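Local atomic coordinates of alpha-glucosidase (Bacteroides thetaiotaomicron, PDB entry 5XFM), a protein that hydrolyses beta-L-arabinopyranosides and alpha-galactosides as a bifunctional, calcium-containing glycoside hydrolase of family 97. Residues A[185-190]-A[223-228]; A[605-610]-A[615-620]. The protein carries 1 engineered substitution. All blocks are in the same frame, centred on the assembly; numbering follows the deposited sequence.

How the contacts relate
The two contacts lie in different family regions, N-terminal and C-terminal, with centres about 45 Å apart and nearest atoms about 30 Å apart, and share no strand or loop. Contact 1 is a partly buried meeting of two loops, small in area and almost wholly polar: one carboxylate and one water join segments with no regular structure. Contact 2 lies at the surface and buries roughly three times as much. There the two strands of a hairpin are held by regular backbone hydrogen bonds, with apolar side chains on both faces and charged ones at the turn end. A single side chain organises contact 1, whereas main-chain pairing organises contact 2.

Contact 1: A[185-190]-A[223-228]; sequences DRSQYG and LSDVSE
Two loops of the N-terminal beta-sheet domain, whose family belongs to the galactose mutarotase clan, are joined where S187 meets the carboxylate of D225. One loop follows strand 178-182, the other follows strand 222-223, and S187 to G190 form a type I beta turn in the first. D225 OD2 is gripped twice by one residue. The backbone N of S187 reaches it at 3.0 Å, nearly in line with the C-O bond, and S187 OG donates to it at 2.8 Å from the syn side, slightly out of the carboxylate plane. With chi1 at 69°, OG is tucked between the backbone N and the carbonyl carbon, which lets hydroxyl and amide converge on the same oxygen. A water adds a second link: it accepts from V226 N at 3.1 Å and also hydrogen-bonds D185 O and D225 OD2, tying both backbones to the carboxylate. Just beyond the turn, G192 N makes weak bonds to S187 OG and D225 OD1. R186 CD lies 3.8 Å from D225 OD2, though the position of the R186 guanidinium is doubtful. On the turn itself, the carbonyl carbon C of G190 packs 3.3 Å from D225 OD1.

Contact 2: A[605-610]-A[615-620]; sequences ALYKDD and PELTSL
L617 lays its CD1 methyl over one face of the Y607 ring, a CH-pi contact 3.7 Å from the ring centroid and only 15° off the ring normal. The two side chains run side by side on the same face of the sheet. L617 has CG anti to its own N (chi1 170°), which carries CD1 back across the ring, where it also comes within 4.2 Å of A605 CB. F546 meets the Y607 ring edge-to-face, and L639 and I641 of strand 636-641 pack on the same residue. With an alanine in place of Y607, the L617 methyl would probably lose the face it rests on, and F546 its aromatic partner. On the other face, L606 CD2 touches T618 OG1 at 3.7 Å and lies near L620 CB, with I638 and C640 adding to its surroundings. Between the faces runs the backbone. L606 pairs with T618 and K608 with E616, each through two N-H to O bonds, all four at 2.9 Å between N and O. At the intervening non-hydrogen-bonded pair Y607-L617, the CA-H of Y607 points at the carbonyl of the neighbouring E616, with Y607 CA 3.4 Å from E616 O. Toward the turn the chemistry becomes polar. K608 NZ and E616 OE1 stand 5.5 Å apart, beyond a salt bridge, so that any attraction is probably weak. D610 sets its CB 4.1 Å from E616 OE1, but its own OD1 is taken by E614 N in the turn. The whole is an antiparallel beta hairpin, whose strand 615-621 is outermost in the antiparallel sheet of the C-terminal domain.

Contact 1: A[185-190]-A[223-228]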
ATOM      1  N   ASP A 185     -17.535  16.351  -6.561  1.00 17.68           N
ATOM      2  CA  ASP A 185     -18.069  15.029  -6.876  1.00 24.72           C
ATOM      3  C   ASP A 185     -18.452  14.259  -5.622  1.00 23.34           C
ATOM      4  O   ASP A 185     -17.808  14.373  -4.585  1.00 24.51           O
ATOM      5  CB  ASP A 185     -17.073  14.210  -7.693  1.00 25.07           C
ATOM      6  CG  ASP A 185     -17.104  14.568  -9.158  1.00 30.63           C
ATOM      7  OD1 ASP A 185     -17.863  15.493  -9.518  1.00 30.42           O
ATOM      8  OD2 ASP A 185     -16.405  13.905  -9.953  1.00 36.87           O
ATOM      9  N   ARG A 186     -19.517  13.478  -5.734  1.00 27.57           N
ATOM     10  CA  ARG A 186     -19.986  12.649  -4.635  1.00 28.15           C
ATOM     11  C   ARG A 186     -19.417  11.235  -4.776  1.00 26.62           C
ATOM     12  O   ARG A 186     -19.287  10.723  -5.890  1.00 26.74           O
ATOM     13  CB  ARG A 186     -21.515  12.646  -4.618  1.00 25.66           C
ATOM     14  CG  ARG A 186     -22.169  11.406  -4.066  1.00 31.39           C
ATOM     15  CD  ARG A 186     -22.114  11.345  -2.546  1.00 36.51           C
ATOM     16  NE  ARG A 186     -23.212  10.542  -2.007  1.00 41.34           N
ATOM     17  CZ  ARG A 186     -23.502   9.303  -2.398  1.00 40.11           C
ATOM     18  NH1 ARG A 186     -22.769   8.703  -3.328  1.00 28.79           N
ATOM     19  NH2 ARG A 186     -24.522   8.652  -1.846  1.00 39.83           N
ATOM     20  N   SER A 187     -19.058  10.616  -3.653  1.00 23.88           N
ATOM     21  CA  SER A 187     -18.496   9.271  -3.677  1.00 24.75           C
ATOM     22  C   SER A 187     -19.526   8.274  -4.187  1.00 24.48           C
ATOM     23  O   SER A 187     -20.731   8.465  -4.011  1.00 21.74           O
ATOM     24  CB  SER A 187     -17.994   8.849  -2.288  1.00 20.81           C
ATOM     25  OG  SER A 187     -19.061   8.666  -1.380  1.00 20.47           O
ATOM     26  N   GLN A 188     -19.033   7.208  -4.812  1.00 24.04           N
ATOM     27  CA  GLN A 188     -19.882   6.211  -5.470  1.00 16.96           C
ATOM     28  C   GLN A 188     -20.903   5.578  -4.517  1.00 18.86           C
ATOM     29  O   GLN A 188     -22.039   5.315  -4.911  1.00 18.22           O
ATOM     30  CB  GLN A 188     -19.002   5.128  -6.102  1.00 20.16           C
ATOM     31  CG  GLN A 188     -19.750   3.926  -6.673  1.00 15.48           C
ATOM     32  CD  GLN A 188     -18.810   2.870  -7.233  1.00 19.89           C
ATOM     33  OE1 GLN A 188     -17.604   3.093  -7.350  1.00 18.32           O
ATOM     34  NE2 GLN A 188     -19.363   1.716  -7.598  1.00 26.11           N
ATOM     35  N   TYR A 189     -20.512   5.332  -3.267  1.00 18.08           N
ATOM     36  CA  TYR A 189     -21.426   4.684  -2.318  1.00 18.47           C
ATOM     37  C   TYR A 189     -21.935   5.600  -1.205  1.00 21.69           C
ATOM     38  O   TYR A 189     -22.761   5.185  -0.390  1.00 24.06           O
ATOM     39  CB  TYR A 189     -20.765   3.471  -1.665  1.00 17.83           C
ATOM     40  CG  TYR A 189     -20.244   2.418  -2.609  1.00 20.98           C
ATOM     41  CD1 TYR A 189     -18.972   2.522  -3.166  1.00 19.59           C
ATOM     42  CD2 TYR A 189     -21.012   1.306  -2.927  1.00 18.31           C
ATOM     43  CE1 TYR A 189     -18.486   1.548  -4.024  1.00 21.97           C
ATOM     44  CE2 TYR A 189     -20.538   0.329  -3.785  1.00 19.20           C
ATOM     45  CZ  TYR A 189     -19.274   0.454  -4.328  1.00 20.46           C
ATOM     46  OH  TYR A 189     -18.796  -0.517  -5.183  1.00 32.57           O
ATOM     47  N   GLY A 190     -21.442   6.832  -1.155  1.00 23.41           N
ATOM     48  CA  GLY A 190     -21.791   7.737  -0.073  1.00 25.05           C
ATOM     49  C   GLY A 190     -21.082   7.429   1.238  1.00 24.79           C
ATOM     50  O   GLY A 190     -21.609   7.705   2.322  1.00 19.38           O
ATOM     51  N   LEU A 223     -11.361   8.822   4.598  1.00 15.12           N
ATOM     52  CA  LEU A 223     -11.885  10.174   4.408  1.00 18.76           C
ATOM     53  C   LEU A 223     -13.390  10.152   4.148  1.00 16.97           C
ATOM     54  O   LEU A 223     -13.906   9.256   3.461  1.00 15.52           O
ATOM     55  CB  LEU A 223     -11.162  10.902   3.263  1.00 19.28           C
ATOM     56  CG  LEU A 223      -9.738  11.401   3.536  1.00 18.60           C
ATOM     57  CD1 LEU A 223      -9.238  12.313   2.418  1.00 14.36           C
ATOM     58  CD2 LEU A 223      -9.637  12.084   4.890  1.00 14.92           C
ATOM     59  N   SER A 224     -14.095  11.118   4.733  1.00 12.32           N
ATOM     60  CA  SER A 224     -15.525  11.288   4.481  1.00 13.56           C
ATOM     61  C   SER A 224     -15.773  11.832   3.079  1.00 18.99           C
ATOM     62  O   SER A 224     -14.842  12.117   2.328  1.00 18.39           O
ATOM     63  CB  SER A 224     -16.160  12.243   5.495  1.00 18.30           C
ATOM     64  OG  SER A 224     -15.671  13.567   5.333  1.00 16.65           O
ATOM     65  N   ASP A 225     -17.044  11.974   2.726  1.00 26.98           N
ATOM     66  CA  ASP A 225     -17.400  12.767   1.564  1.00 23.34           C
ATOM     67  C   ASP A 225     -17.023  14.223   1.856  1.00 27.10           C
ATOM     68  O   ASP A 225     -16.808  14.596   3.018  1.00 15.61           O
ATOM     69  CB  ASP A 225     -18.892  12.649   1.243  1.00 22.76           C
ATOM     70  CG  ASP A 225     -19.216  11.415   0.416  1.00 25.22           C
ATOM     71  OD1 ASP A 225     -19.944  10.533   0.918  1.00 24.44           O
ATOM     72  OD2 ASP A 225     -18.780  11.349  -0.750  1.00 27.45           O
ATOM     73  N   VAL A 226     -16.904  15.028   0.805  1.00 23.63           N
ATOM     74  CA  VAL A 226     -16.627  16.444   0.967  1.00 20.97           C
ATOM     75  C   VAL A 226     -17.789  17.106   1.673  1.00 24.41           C
ATOM     76  O   VAL A 226     -18.931  16.661   1.562  1.00 20.75           O
ATOM     77  CB  VAL A 226     -16.409  17.172  -0.368  1.00 22.05           C
ATOM     78  CG1 VAL A 226     -15.801  18.555  -0.139  1.00 23.10           C
ATOM     79  CG2 VAL A 226     -15.530  16.385  -1.235  1.00 29.52           C
ATOM     80  N   SER A 227     -17.472  18.140   2.436  1.00 20.82           N
ATOM     81  CA  SER A 227     -18.467  19.016   3.019  1.00 26.42           C
ATOM     82  C   SER A 227     -17.936  20.429   2.851  1.00 22.35           C
ATOM     83  O   SER A 227     -16.740  20.613   2.623  1.00 18.85           O
ATOM     84  CB  SER A 227     -18.711  18.689   4.491  1.00 22.02           C
ATOM     85  OG  SER A 227     -17.578  19.023   5.276  1.00 22.37           O
ATOM     86  N   GLU A 228     -18.829  21.413   2.889  1.00 24.10           N
ATOM     87  CA  GLU A 228     -18.439  22.816   2.771  1.00 29.63           C
ATOM     88  C   GLU A 228     -17.654  23.109   1.493  1.00 22.03           C
ATOM     89  O   GLU A 228     -16.896  24.070   1.440  1.00 26.79           O
ATOM     90  CB  GLU A 228     -17.622  23.246   3.995  1.00 19.22           C
ATOM     91  CG  GLU A 228     -18.379  23.112   5.309  1.00 23.93           C
ATOM     92  CD  GLU A 228     -17.543  23.476   6.520  1.00 34.49           C
ATOM     93  OE1 GLU A 228     -16.519  24.177   6.358  1.00 30.28           O
ATOM     94  OE2 GLU A 228     -17.901  23.048   7.636  1.00 37.66           O
TER
HETATM   95  O   HOH W   1     -17.108  13.813  -1.991  1.00 20.66           O

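Contact 2: A[605-610]-A[615-620]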
ATOM      1  N   ALA A 605      21.124  -2.468 -20.982  1.00 44.28           N
ATOM      2  CA  ALA A 605      20.256  -3.437 -21.646  1.00 35.05           C
ATOM      3  C   ALA A 605      18.882  -2.817 -21.833  1.00 36.74           C
ATOM      4  O   ALA A 605      18.279  -2.335 -20.872  1.00 36.97           O
ATOM      5  CB  ALA A 605      20.160  -4.725 -20.841  1.00 29.13           C
ATOM      6  N   LEU A 606      18.383  -2.831 -23.065  1.00 39.51           N
ATOM      7  CA  LEU A 606      17.127  -2.156 -23.363  1.00 36.44           C
ATOM      8  C   LEU A 606      16.032  -3.112 -23.830  1.00 41.19           C
ATOM      9  O   LEU A 606      16.169  -3.793 -24.847  1.00 38.98           O
ATOM     10  CB  LEU A 606      17.358  -1.079 -24.426  1.00 38.27           C
ATOM     11  CG  LEU A 606      16.113  -0.454 -25.054  1.00 31.16           C
ATOM     12  CD1 LEU A 606      15.326   0.294 -24.000  1.00 34.50           C
ATOM     13  CD2 LEU A 606      16.478   0.461 -26.216  1.00 32.23           C
ATOM     14  N   TYR A 607      14.938  -3.129 -23.077  1.00 39.69           N
ATOM     15  CA  TYR A 607      13.735  -3.867 -23.425  1.00 34.50           C
ATOM     16  C   TYR A 607      12.737  -2.873 -23.986  1.00 31.23           C
ATOM     17  O   TYR A 607      12.416  -1.872 -23.340  1.00 34.82           O
ATOM     18  CB  TYR A 607      13.152  -4.593 -22.210  1.00 33.07           C
ATOM     19  CG  TYR A 607      14.049  -5.675 -21.655  1.00 35.12           C
ATOM     20  CD1 TYR A 607      15.136  -5.361 -20.853  1.00 35.07           C
ATOM     21  CD2 TYR A 607      13.814  -7.009 -21.947  1.00 38.58           C
ATOM     22  CE1 TYR A 607      15.959  -6.349 -20.352  1.00 35.38           C
ATOM     23  CE2 TYR A 607      14.629  -8.002 -21.453  1.00 38.94           C
ATOM     24  CZ  TYR A 607      15.699  -7.670 -20.656  1.00 35.90           C
ATOM     25  OH  TYR A 607      16.511  -8.667 -20.162  1.00 41.64           O
ATOM     26  N   LYS A 608      12.250  -3.154 -25.185  1.00 31.32           N
ATOM     27  CA  LYS A 608      11.424  -2.201 -25.904  1.00 31.58           C
ATOM     28  C   LYS A 608      10.355  -2.931 -26.723  1.00 32.82           C
ATOM     29  O   LYS A 608      10.524  -4.098 -27.063  1.00 31.64           O
ATOM     30  CB  LYS A 608      12.348  -1.334 -26.776  1.00 31.00           C
ATOM     31  CG  LYS A 608      11.764  -0.702 -28.020  1.00 38.92           C
ATOM     32  CD  LYS A 608      12.882  -0.120 -28.868  1.00 39.57           C
ATOM     33  CE  LYS A 608      12.344   0.630 -30.068  1.00 45.35           C
ATOM     34  NZ  LYS A 608      13.449   1.238 -30.859  1.00 53.78           N
ATOM     35  N   ASP A 609       9.262  -2.249 -27.054  1.00 33.82           N
ATOM     36  CA  ASP A 609       8.287  -2.819 -27.977  1.00 32.93           C
ATOM     37  C   ASP A 609       8.814  -2.589 -29.379  1.00 34.28           C
ATOM     38  O   ASP A 609       9.207  -1.472 -29.707  1.00 32.03           O
ATOM     39  CB  ASP A 609       6.906  -2.163 -27.827  1.00 34.28           C
ATOM     40  CG  ASP A 609       6.384  -2.177 -26.392  1.00 33.34           C
ATOM     41  OD1 ASP A 609       6.401  -3.247 -25.747  1.00 31.18           O
ATOM     42  OD2 ASP A 609       5.945  -1.107 -25.911  1.00 30.81           O
ATOM     43  N   ASP A 610       8.813  -3.614 -30.225  1.00 33.89           N
ATOM     44  CA  ASP A 610       9.200  -3.346 -31.601  1.00 39.60           C
ATOM     45  C   ASP A 610       8.000  -2.670 -32.248  1.00 40.94           C
ATOM     46  O   ASP A 610       6.908  -2.675 -31.683  1.00 42.62           O
ATOM     47  CB  ASP A 610       9.648  -4.625 -32.339  1.00 39.22           C
ATOM     48  CG  ASP A 610       8.531  -5.651 -32.524  1.00 45.08           C
ATOM     49  OD1 ASP A 610       7.338  -5.330 -32.329  1.00 42.26           O
ATOM     50  OD2 ASP A 610       8.866  -6.807 -32.873  1.00 45.61           O
ATOM     51  N   PRO A 615       8.183  -7.942 -28.090  1.00 33.44           N
ATOM     52  CA  PRO A 615       9.301  -7.580 -27.209  1.00 35.46           C
ATOM     53  C   PRO A 615      10.648  -7.689 -27.906  1.00 39.42           C
ATOM     54  O   PRO A 615      10.866  -8.641 -28.660  1.00 37.99           O
ATOM     55  CB  PRO A 615       9.205  -8.602 -26.073  1.00 33.34           C
ATOM     56  CG  PRO A 615       8.446  -9.745 -26.646  1.00 28.04           C
ATOM     57  CD  PRO A 615       7.519  -9.188 -27.671  1.00 30.79           C
ATOM     58  N   GLU A 616      11.528  -6.719 -27.675  1.00 33.38           N
ATOM     59  CA  GLU A 616      12.868  -6.778 -28.243  1.00 38.57           C
ATOM     60  C   GLU A 616      13.906  -6.320 -27.228  1.00 38.61           C
ATOM     61  O   GLU A 616      13.730  -5.306 -26.544  1.00 40.44           O
ATOM     62  CB  GLU A 616      12.976  -5.936 -29.518  1.00 42.55           C
ATOM     63  CG  GLU A 616      14.352  -6.043 -30.191  1.00 48.88           C
ATOM     64  CD  GLU A 616      14.613  -4.957 -31.228  1.00 67.56           C
ATOM     65  OE1 GLU A 616      13.680  -4.183 -31.537  1.00 58.57           O
ATOM     66  OE2 GLU A 616      15.745  -4.903 -31.763  1.00 63.57           O
ATOM     67  N   LEU A 617      14.977  -7.102 -27.125  1.00 42.10           N
ATOM     68  CA  LEU A 617      16.115  -6.767 -26.282  1.00 37.39           C
ATOM     69  C   LEU A 617      17.315  -6.328 -27.113  1.00 39.14           C
ATOM     70  O   LEU A 617      17.850  -7.096 -27.915  1.00 44.67           O
ATOM     71  CB  LEU A 617      16.502  -7.963 -25.411  1.00 37.57           C
ATOM     72  CG  LEU A 617      17.818  -7.850 -24.638  1.00 36.61           C
ATOM     73  CD1 LEU A 617      17.735  -6.774 -23.564  1.00 35.51           C
ATOM     74  CD2 LEU A 617      18.183  -9.196 -24.037  1.00 40.76           C
ATOM     75  N   THR A 618      17.732  -5.083 -26.923  1.00 40.16           N
ATOM     76  CA  THR A 618      18.906  -4.554 -27.600  1.00 39.79           C
ATOM     77  C   THR A 618      19.832  -3.906 -26.581  1.00 42.60           C
ATOM     78  O   THR A 618      19.646  -4.066 -25.373  1.00 44.25           O
ATOM     79  CB  THR A 618      18.530  -3.531 -28.683  1.00 43.28           C
ATOM     80  OG1 THR A 618      17.711  -2.507 -28.108  1.00 45.57           O
ATOM     81  CG2 THR A 618      17.763  -4.198 -29.798  1.00 43.19           C
ATOM     82  N   SER A 619      20.828  -3.172 -27.067  1.00 45.23           N
ATOM     83  CA  SER A 619      21.704  -2.407 -26.187  1.00 45.56           C
ATOM     84  C   SER A 619      21.569  -0.928 -26.500  1.00 45.75           C
ATOM     85  O   SER A 619      21.217  -0.556 -27.621  1.00 46.28           O
ATOM     86  CB  SER A 619      23.161  -2.837 -26.345  1.00 45.73           C
ATOM     87  OG  SER A 619      23.718  -2.281 -27.523  1.00 44.21           O
ATOM     88  N   LEU A 620      21.848  -0.082 -25.513  1.00 44.69           N
ATOM     89  CA  LEU A 620      21.781   1.357 -25.727  1.00 43.43           C
ATOM     90  C   LEU A 620      22.900   2.095 -24.996  1.00 47.23           C
ATOM     91  O   LEU A 620      23.033   1.989 -23.777  1.00 46.75           O
ATOM     92  CB  LEU A 620      20.419   1.897 -25.281  1.00 41.07           C
ATOM     93  CG  LEU A 620      20.178   3.402 -25.431  1.00 45.87           C
ATOM     94  CD1 LEU A 620      20.231   3.809 -26.899  1.00 41.20           C
ATOM     95  CD2 LEU A 620      18.854   3.817 -24.799  1.00 39.52           C
TER